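Local coordinates for protein apical membrane antigen 1 (Babesia divergens, PDB 4APM) that probably binds rhoptry neck protein 2 at the moving junction, as in relatives, while the parasite invades its host cell, at residues K9-D20 with E330-I338; T48-K56 with A347-D355. All blocks are in the same frame, centred on the assembly; numbering follows the deposited sequence.

Contact 1: residues K9-D20 with E330-I338; sequences KDIWGRYMAKFD and EETPNCLII
Trp12 lays one face of its indole over the backbone of the edge strand 335-339, with Cys335 CB 3.6 Å from the centroid of the five-membered ring and Leu336 N above the centre of the ring system. Trp12 CG lies anti to the carbonyl carbon (chi1 -81°), a rotation that swings the indole from the helix onto the strand and takes NE1 to Thr365 OG1, its polar partner beyond the two segments. At the far end of the indole, Trp12 CH2 meets Leu336 CB at 3.6 Å. The Cys335 sulfur sits obliquely to the five-membered ring and is tied to Cys235 by a disulfide, so the residue under the indole is also covalently cross-linked. Here an N-terminal helix packs nearly at right angles (100°) to a strand whose start is marked by a classic beta bulge: Asn334, just before the strand, and Cys335 both face Gly228. Met16, one turn further on, is bent at chi2 and chi3; the hook sets CE 3.7 Å from Pro333 CB and 3.8 Å from Leu336 CD2. The other branch of Leu336, CD1, approaches Tyr15 CE2. No direct hydrogen bond joins the two segments, and three waters take that role. One donates to Lys9 O and Asn334 O, each at 2.7 Å, and a second donates to Met16 O and Pro333 O. The third links Asp20 OD1 with Thr332 OG1, while the methyl of that threonine, CG2, rests 4.0 Å from Asp20 CG.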
loop_
_atom_site.group_PDB
_atom_site.type_symbol
_atom_site.label_atom_id
_atom_site.label_comp_id
_atom_site.label_asym_id
_atom_site.label_seq_id
_atom_site.Cartn_x
_atom_site.Cartn_y
_atom_site.Cartn_z
ATOM N N LYS A 9 -1.888 -18.820 11.584
ATOM C CA LYS A 9 -2.801 -17.690 11.784
ATOM C C LYS A 9 -2.589 -17.050 13.168
ATOM O O LYS A 9 -2.483 -15.829 13.279
ATOM C CB LYS A 9 -4.265 -18.125 11.600
ATOM C CG LYS A 9 -5.261 -16.978 11.485
ATOM C CD LYS A 9 -6.700 -17.493 11.481
ATOM C CE LYS A 9 -7.712 -16.393 11.168
ATOM N NZ LYS A 9 -7.799 -15.361 12.242
ATOM N N ASP A 10 -2.487 -17.887 14.203
ATOM C CA ASP A 10 -2.325 -17.412 15.580
ATOM C C ASP A 10 -0.993 -16.722 15.824
ATOM O O ASP A 10 -0.963 -15.610 16.316
ATOM C CB ASP A 10 -2.531 -18.544 16.599
ATOM C CG ASP A 10 -3.967 -19.048 16.636
ATOM O OD1 ASP A 10 -4.891 -18.256 16.354
ATOM O OD2 ASP A 10 -4.168 -20.247 16.931
ATOM N N ILE A 11 0.118 -17.368 15.501
ATOM C CA ILE A 11 1.397 -16.769 15.869
ATOM C C ILE A 11 1.771 -15.555 14.990
ATOM O O ILE A 11 2.545 -14.688 15.402
ATOM C CB ILE A 11 2.549 -17.803 16.057
ATOM C CG1 ILE A 11 3.539 -17.784 14.887
ATOM C CG2 ILE A 11 2.005 -19.204 16.334
ATOM C CD1 ILE A 11 4.980 -17.981 15.313
ATOM N N TRP A 12 1.111 -15.435 13.842
ATOM C CA TRP A 12 1.298 -14.285 12.953
ATOM C C TRP A 12 0.316 -13.155 13.215
ATOM O O TRP A 12 0.488 -12.036 12.712
ATOM C CB TRP A 12 1.211 -14.737 11.499
ATOM C CG TRP A 12 2.491 -15.335 10.980
ATOM C CD1 TRP A 12 2.784 -16.683 10.779
ATOM C CD2 TRP A 12 3.680 -14.613 10.521
ATOM N NE1 TRP A 12 4.044 -16.835 10.248
ATOM C CE2 TRP A 12 4.638 -15.629 10.084
ATOM C CE3 TRP A 12 4.030 -13.273 10.427
ATOM C CZ2 TRP A 12 5.884 -15.296 9.590
ATOM C CZ3 TRP A 12 5.304 -12.952 9.949
ATOM C CH2 TRP A 12 6.210 -13.945 9.550
ATOM N N GLY A 13 -0.704 -13.432 14.026
ATOM C CA GLY A 13 -1.888 -12.580 14.109
ATOM C C GLY A 13 -1.607 -11.129 14.452
ATOM O O GLY A 13 -2.227 -10.227 13.912
ATOM N N ARG A 14 -0.662 -10.890 15.345
ATOM C CA ARG A 14 -0.365 -9.524 15.742
ATOM C C ARG A 14 0.321 -8.765 14.610
ATOM O O ARG A 14 -0.091 -7.648 14.270
ATOM C CB ARG A 14 0.475 -9.472 17.012
ATOM C CG ARG A 14 0.353 -8.136 17.726
ATOM C CD ARG A 14 0.979 -8.160 19.117
ATOM N NE ARG A 14 2.189 -7.343 19.166
ATOM C CZ ARG A 14 3.427 -7.831 19.152
ATOM N NH1 ARG A 14 3.630 -9.145 19.126
ATOM N NH2 ARG A 14 4.463 -7.004 19.184
ATOM N N TYR A 15 1.326 -9.398 14.000
ATOM C CA TYR A 15 2.114 -8.771 12.953
ATOM C C TYR A 15 1.278 -8.524 11.686
ATOM O O TYR A 15 1.527 -7.579 10.939
ATOM C CB TYR A 15 3.338 -9.637 12.610
ATOM C CG TYR A 15 4.320 -8.963 11.652
ATOM C CD1 TYR A 15 5.257 -8.020 12.114
ATOM C CD2 TYR A 15 4.320 -9.275 10.293
ATOM C CE1 TYR A 15 6.149 -7.398 11.234
ATOM C CE2 TYR A 15 5.224 -8.694 9.417
ATOM C CZ TYR A 15 6.118 -7.741 9.873
ATOM O OH TYR A 15 6.971 -7.129 8.962
ATOM N N MET A 16 0.364 -9.445 11.406
ATOM C CA MET A 16 -0.289 -9.516 10.101
ATOM C C MET A 16 -1.597 -8.729 10.064
ATOM O O MET A 16 -2.208 -8.601 9.009
ATOM C CB MET A 16 -0.558 -10.970 9.697
ATOM C CG MET A 16 0.670 -11.741 9.237
ATOM S SD MET A 16 1.651 -10.874 7.992
ATOM C CE MET A 16 0.637 -11.109 6.531
ATOM N N ALA A 17 -2.027 -8.212 11.212
ATOM C CA ALA A 17 -3.289 -7.467 11.281
ATOM C C ALA A 17 -3.290 -6.289 10.302
ATOM O O ALA A 17 -4.265 -6.072 9.587
ATOM C CB ALA A 17 -3.586 -7.007 12.704
ATOM N N LYS A 18 -2.171 -5.587 10.199
ATOM C CA LYS A 18 -2.099 -4.432 9.299
ATOM C C LYS A 18 -2.411 -4.800 7.823
ATOM O O LYS A 18 -2.914 -3.969 7.057
ATOM C CB LYS A 18 -0.734 -3.738 9.435
ATOM C CG LYS A 18 0.470 -4.551 8.967
ATOM C CD LYS A 18 1.780 -3.774 9.170
ATOM C CE LYS A 18 2.325 -3.924 10.598
ATOM N NZ LYS A 18 2.759 -5.347 10.856
ATOM N N PHE A 19 -2.167 -6.056 7.439
ATOM C CA PHE A 19 -2.213 -6.422 6.030
ATOM C C PHE A 19 -3.661 -6.666 5.604
ATOM O O PHE A 19 -3.987 -6.742 4.415
ATOM C CB PHE A 19 -1.301 -7.628 5.769
ATOM C CG PHE A 19 0.167 -7.292 5.861
ATOM C CD1 PHE A 19 0.825 -6.691 4.785
ATOM C CD2 PHE A 19 0.859 -7.436 7.067
ATOM C CE1 PHE A 19 2.144 -6.245 4.904
ATOM C CE2 PHE A 19 2.207 -7.045 7.175
ATOM C CZ PHE A 19 2.849 -6.444 6.092
ATOM N N ASP A 20 -4.541 -6.744 6.587
ATOM C CA ASP A 20 -5.956 -6.827 6.324
ATOM C C ASP A 20 -6.472 -5.411 6.071
ATOM O O ASP A 20 -7.001 -4.733 6.978
ATOM C CB ASP A 20 -6.670 -7.492 7.500
ATOM C CG ASP A 20 -8.127 -7.819 7.199
ATOM O OD1 ASP A 20 -8.685 -7.324 6.186
ATOM O OD2 ASP A 20 -8.713 -8.565 8.005
ATOM N N GLU A 330 -5.125 -11.485 -4.428
ATOM C CA GLU A 330 -6.351 -10.851 -4.029
ATOM C C GLU A 330 -6.955 -11.437 -2.767
ATOM O O GLU A 330 -8.015 -10.995 -2.339
ATOM C CB GLU A 330 -7.371 -10.853 -5.169
ATOM C CG GLU A 330 -8.001 -12.211 -5.475
ATOM C CD GLU A 330 -8.774 -12.179 -6.784
ATOM O OE1 GLU A 330 -9.255 -11.091 -7.192
ATOM O OE2 GLU A 330 -8.859 -13.230 -7.436
ATOM N N GLU A 331 -6.277 -12.414 -2.171
ATOM C CA GLU A 331 -6.702 -12.956 -0.892
ATOM C C GLU A 331 -5.920 -12.268 0.211
ATOM O O GLU A 331 -4.739 -11.914 0.027
ATOM C CB GLU A 331 -6.459 -14.471 -0.834
ATOM C CG GLU A 331 -7.208 -15.277 -1.894
ATOM C CD GLU A 331 -6.753 -16.737 -1.959
ATOM O OE1 GLU A 331 -6.233 -17.262 -0.934
ATOM O OE2 GLU A 331 -6.907 -17.361 -3.039
ATOM N N THR A 332 -6.554 -12.128 1.368
ATOM C CA THR A 332 -5.942 -11.434 2.485
ATOM C C THR A 332 -4.825 -12.294 3.075
ATOM O O THR A 332 -5.052 -13.436 3.418
ATOM C CB THR A 332 -6.991 -11.105 3.563
ATOM O OG1 THR A 332 -7.982 -10.235 3.014
ATOM C CG2 THR A 332 -6.349 -10.417 4.749
ATOM N N PRO A 333 -3.592 -11.772 3.130
ATOM C CA PRO A 333 -2.546 -12.595 3.745
ATOM C C PRO A 333 -2.707 -12.627 5.262
ATOM O O PRO A 333 -3.169 -11.635 5.858
ATOM C CB PRO A 333 -1.255 -11.854 3.385
ATOM C CG PRO A 333 -1.624 -10.912 2.283
ATOM C CD PRO A 333 -3.055 -10.551 2.511
ATOM N N ASN A 334 -2.335 -13.747 5.881
ATOM C CA ASN A 334 -2.297 -13.836 7.350
ATOM C C ASN A 334 -1.040 -14.539 7.889
ATOM O O ASN A 334 -0.925 -14.784 9.096
ATOM C CB ASN A 334 -3.594 -14.460 7.933
ATOM C CG ASN A 334 -3.756 -15.938 7.582
ATOM O OD1 ASN A 334 -2.774 -16.642 7.343
ATOM N ND2 ASN A 334 -5.007 -16.412 7.549
ATOM N N CYS A 335 -0.078 -14.793 6.996
ATOM C CA CYS A 335 1.293 -15.154 7.399
ATOM C C CYS A 335 2.289 -14.899 6.264
ATOM O O CYS A 335 1.899 -14.611 5.119
ATOM C CB CYS A 335 1.346 -16.625 7.785
ATOM S SG CYS A 335 0.845 -17.670 6.404
ATOM N N LEU A 336 3.573 -15.033 6.579
ATOM C CA LEU A 336 4.638 -14.839 5.601
ATOM C C LEU A 336 5.496 -16.117 5.529
ATOM O O LEU A 336 5.583 -16.853 6.501
ATOM C CB LEU A 336 5.510 -13.632 5.988
ATOM C CG LEU A 336 4.863 -12.250 6.182
ATOM C CD1 LEU A 336 5.921 -11.214 6.525
ATOM C CD2 LEU A 336 4.068 -11.809 4.962
ATOM N N ILE A 337 6.068 -16.383 4.355
ATOM C CA ILE A 337 7.056 -17.426 4.140
ATOM C C ILE A 337 8.401 -16.726 3.897
ATOM O O ILE A 337 8.457 -15.753 3.135
ATOM C CB ILE A 337 6.702 -18.224 2.870
ATOM C CG1 ILE A 337 5.395 -18.973 3.048
ATOM C CG2 ILE A 337 7.848 -19.130 2.431
ATOM C CD1 ILE A 337 4.212 -18.274 2.411
ATOM N N ILE A 338 9.476 -17.168 4.551
ATOM C CA ILE A 338 10.750 -16.529 4.273
ATOM C C ILE A 338 11.343 -17.048 2.962
ATOM O O ILE A 338 11.183 -18.226 2.611
ATOM C CB ILE A 338 11.765 -16.575 5.453
ATOM C CG1 ILE A 338 12.928 -15.617 5.174
ATOM C CG2 ILE A 338 12.302 -17.982 5.688
ATOM C CD1 ILE A 338 14.124 -15.807 6.082
HETATM O O HOH W 1 -2.329 -14.019 11.314
HETATM O O HOH W 2 -4.024 -9.973 7.709
HETATM O O HOH W 3 -8.288 -7.732 3.519
#

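Contact 2: residues T48-K56 with A347-D355; sequences TGKCPVMGK and AVGSPLEQD
Met54 lies within the type II turn from Val53 to Lys56, and Met54 N donates to Val348 O at 2.8 Å, a fairly straight bond (161° at the hydrogen) that joins the short strand 53-54 to the loop after strand 342-346. The same carbonyl oxygen also receives a CA-H...O contact from Val53 CA at 3.4 Å. Two valines flank this junction. Val53 reaches Ala347 O with CG1, the branch anti to its backbone N, whereas its CG2 faces Val348 CG1 at 4.3 Å. Val348 CG1 also lies near Cys51 CB, beside the disulfide to Cys217. In Met54, chi1 (-65°) and an extended chi2 carry the sulfur alongside Ser350: SD is 3.5 Å from Ser350 N and 3.7 Å from Ser350 CB. The bend at chi3 (80°) then turns Met54 CE toward Ser350 CB, at 4.0 Å. That serine is itself fixed within its loop. Ser350 OG donates to the anti lone pair of Asp355 OD2 at 2.6 Å and accepts from Leu352 N, forming an ST turn, so the surface offered to the methionine has a defined shape. Lys195 NZ binds Ala347 O, Gly349 O and Met54 O, bringing one ammonium to carbonyls of both segments. In this buried setting, a single direct hydrogen bond sets the alignment, and looser side-chain contacts, partly to backbone atoms, surround it; the lysine adds a polar clasp, and the partly negative oxygens of its three carbonyl partners would be expected to stabilise the ammonium charge.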
loop_
_atom_site.group_PDB
_atom_site.type_symbol
_atom_site.label_atom_id
_atom_site.label_comp_id
_atom_site.label_asym_id
_atom_site.label_seq_id
_atom_site.Cartn_x
_atom_site.Cartn_y
_atom_site.Cartn_z
ATOM N N THR A 48 -12.082 8.399 2.591
ATOM C CA THR A 48 -12.245 8.169 4.013
ATOM C C THR A 48 -11.276 7.094 4.488
ATOM O O THR A 48 -11.359 6.655 5.617
ATOM C CB THR A 48 -13.693 7.693 4.348
ATOM O OG1 THR A 48 -13.980 6.522 3.593
ATOM C CG2 THR A 48 -14.708 8.744 3.981
ATOM N N GLY A 49 -10.386 6.648 3.615
ATOM C CA GLY A 49 -9.426 5.608 3.976
ATOM C C GLY A 49 -8.502 5.994 5.123
ATOM O O GLY A 49 -8.103 7.163 5.240
ATOM N N LYS A 50 -8.157 5.001 5.947
ATOM C CA LYS A 50 -7.462 5.201 7.212
ATOM C C LYS A 50 -5.907 5.117 7.120
ATOM O O LYS A 50 -5.192 5.571 8.035
ATOM C CB LYS A 50 -8.005 4.233 8.263
ATOM C CG LYS A 50 -9.416 4.580 8.762
ATOM C CD LYS A 50 -9.939 3.577 9.785
ATOM C CE LYS A 50 -9.860 2.146 9.239
ATOM N NZ LYS A 50 -10.736 1.143 9.931
ATOM N N CYS A 51 -5.403 4.609 5.992
ATOM C CA CYS A 51 -3.995 4.619 5.680
ATOM C C CYS A 51 -3.683 5.676 4.609
ATOM O O CYS A 51 -4.418 5.818 3.634
ATOM C CB CYS A 51 -3.582 3.262 5.163
ATOM S SG CYS A 51 -3.800 1.940 6.362
ATOM N N PRO A 52 -2.577 6.418 4.792
ATOM C CA PRO A 52 -2.061 7.191 3.670
ATOM C C PRO A 52 -1.514 6.223 2.613
ATOM O O PRO A 52 -1.235 5.054 2.929
ATOM C CB PRO A 52 -0.919 7.998 4.311
ATOM C CG PRO A 52 -0.548 7.246 5.596
ATOM C CD PRO A 52 -1.515 6.107 5.775
ATOM N N VAL A 53 -1.494 6.658 1.359
ATOM C CA VAL A 53 -1.057 5.833 0.239
ATOM C C VAL A 53 0.235 6.442 -0.364
ATOM O O VAL A 53 0.203 7.519 -0.961
ATOM C CB VAL A 53 -2.170 5.772 -0.839
ATOM C CG1 VAL A 53 -1.773 4.856 -1.971
ATOM C CG2 VAL A 53 -3.506 5.313 -0.219
ATOM N N MET A 54 1.372 5.791 -0.159
ATOM C CA MET A 54 2.642 6.356 -0.625
ATOM C C MET A 54 2.733 6.279 -2.158
ATOM O O MET A 54 2.288 5.304 -2.778
ATOM C CB MET A 54 3.832 5.632 -0.009
ATOM C CG MET A 54 3.958 5.784 1.483
ATOM S SD MET A 54 5.401 4.907 2.116
ATOM C CE MET A 54 6.747 6.046 1.744
ATOM N N GLY A 55 3.278 7.323 -2.768
ATOM C CA GLY A 55 3.503 7.293 -4.198
ATOM C C GLY A 55 2.264 7.476 -5.056
ATOM O O GLY A 55 2.355 7.409 -6.285
ATOM N N LYS A 56 1.102 7.701 -4.448
ATOM C CA LYS A 56 -0.084 7.949 -5.259
ATOM C C LYS A 56 -0.061 9.359 -5.786
ATOM O O LYS A 56 -0.066 10.318 -5.001
ATOM C CB LYS A 56 -1.383 7.710 -4.475
ATOM C CG LYS A 56 -2.650 8.140 -5.216
ATOM C CD LYS A 56 -3.888 7.559 -4.555
ATOM C CE LYS A 56 -5.167 8.227 -5.040
ATOM N NZ LYS A 56 -6.349 7.446 -4.541
ATOM N N ALA A 347 -0.622 -2.185 -1.847
ATOM C CA ALA A 347 -1.073 -1.023 -2.601
ATOM C C ALA A 347 -0.970 0.302 -1.805
ATOM O O ALA A 347 -1.021 1.383 -2.410
ATOM C CB ALA A 347 -2.511 -1.221 -3.092
ATOM N N VAL A 348 -0.881 0.253 -0.471
ATOM C CA VAL A 348 -0.792 1.549 0.258
ATOM C C VAL A 348 0.642 1.957 0.553
ATOM O O VAL A 348 0.928 3.152 0.768
ATOM C CB VAL A 348 -1.610 1.594 1.569
ATOM C CG1 VAL A 348 -3.084 1.342 1.304
ATOM C CG2 VAL A 348 -1.072 0.604 2.570
ATOM N N GLY A 349 1.536 0.962 0.536
ATOM C CA GLY A 349 2.888 1.109 1.044
ATOM C C GLY A 349 3.856 1.587 -0.018
ATOM O O GLY A 349 3.535 1.647 -1.205
ATOM N N SER A 350 5.059 1.904 0.417
ATOM C CA SER A 350 6.096 2.299 -0.498
ATOM C C SER A 350 6.262 1.338 -1.691
ATOM O O SER A 350 6.242 0.117 -1.528
ATOM C CB SER A 350 7.429 2.426 0.237
ATOM O OG SER A 350 8.342 3.026 -0.669
ATOM N N PRO A 351 6.440 1.890 -2.884
ATOM C CA PRO A 351 6.843 1.098 -4.066
ATOM C C PRO A 351 8.350 0.721 -4.146
ATOM O O PRO A 351 8.761 0.042 -5.104
ATOM C CB PRO A 351 6.509 2.047 -5.232
ATOM C CG PRO A 351 6.718 3.426 -4.652
ATOM C CD PRO A 351 6.206 3.318 -3.221
ATOM N N LEU A 352 9.169 1.194 -3.200
ATOM C CA LEU A 352 10.657 1.113 -3.308
ATOM C C LEU A 352 11.209 -0.003 -2.470
ATOM O O LEU A 352 10.957 -0.041 -1.259
ATOM C CB LEU A 352 11.312 2.399 -2.795
ATOM C CG LEU A 352 10.942 3.703 -3.458
ATOM C CD1 LEU A 352 11.850 4.832 -2.947
ATOM C CD2 LEU A 352 11.030 3.521 -4.974
ATOM N N GLU A 353 12.052 -0.841 -3.065
ATOM C CA GLU A 353 12.832 -1.808 -2.271
ATOM C C GLU A 353 13.561 -1.118 -1.153
ATOM O O GLU A 353 13.724 -1.694 -0.080
ATOM C CB GLU A 353 13.882 -2.547 -3.112
ATOM C CG GLU A 353 13.368 -3.733 -3.901
ATOM C CD GLU A 353 14.473 -4.370 -4.729
ATOM O OE1 GLU A 353 15.623 -4.414 -4.240
ATOM O OE2 GLU A 353 14.217 -4.734 -5.897
ATOM N N GLN A 354 14.065 0.081 -1.412
ATOM C CA GLN A 354 14.865 0.782 -0.393
ATOM C C GLN A 354 14.105 0.922 0.914
ATOM O O GLN A 354 14.704 1.248 1.929
ATOM C CB GLN A 354 15.206 2.214 -0.808
ATOM C CG GLN A 354 15.771 2.442 -2.177
ATOM C CD GLN A 354 15.674 3.913 -2.531
ATOM O OE1 GLN A 354 15.373 4.751 -1.667
ATOM N NE2 GLN A 354 15.893 4.238 -3.796
ATOM N N ASP A 355 12.775 0.929 0.848
ATOM C CA ASP A 355 11.998 1.317 2.020
ATOM C C ASP A 355 11.561 0.120 2.788
ATOM O O ASP A 355 10.769 0.220 3.724
ATOM C CB ASP A 355 10.796 2.126 1.637
ATOM C CG ASP A 355 11.150 3.503 1.226
ATOM O OD1 ASP A 355 12.245 3.989 1.606
ATOM O OD2 ASP A 355 10.320 4.129 0.554
#

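Overall arrangement
The two contacts alternate along the chain: 9-20 and 48-56 come from its N-terminal part, 330-338 and 347-355 from much later, so each closes a loop of roughly 300 residues. Their centres lie about 18 Å apart and their nearest atoms about 6 Å. Contact 1 sets helix 8-16 on the outer strand of the mixed sheet, whereas contact 2, near the centre of the chain, joins the edge of the five-stranded antiparallel sheet to the loop that follows strand 342-346. That strand comes directly after 335-339, so one run of chain serves both. The principle is that pairing early with late segments ties an N-terminal helix and one sheet edge to distant chain within the ectodomain.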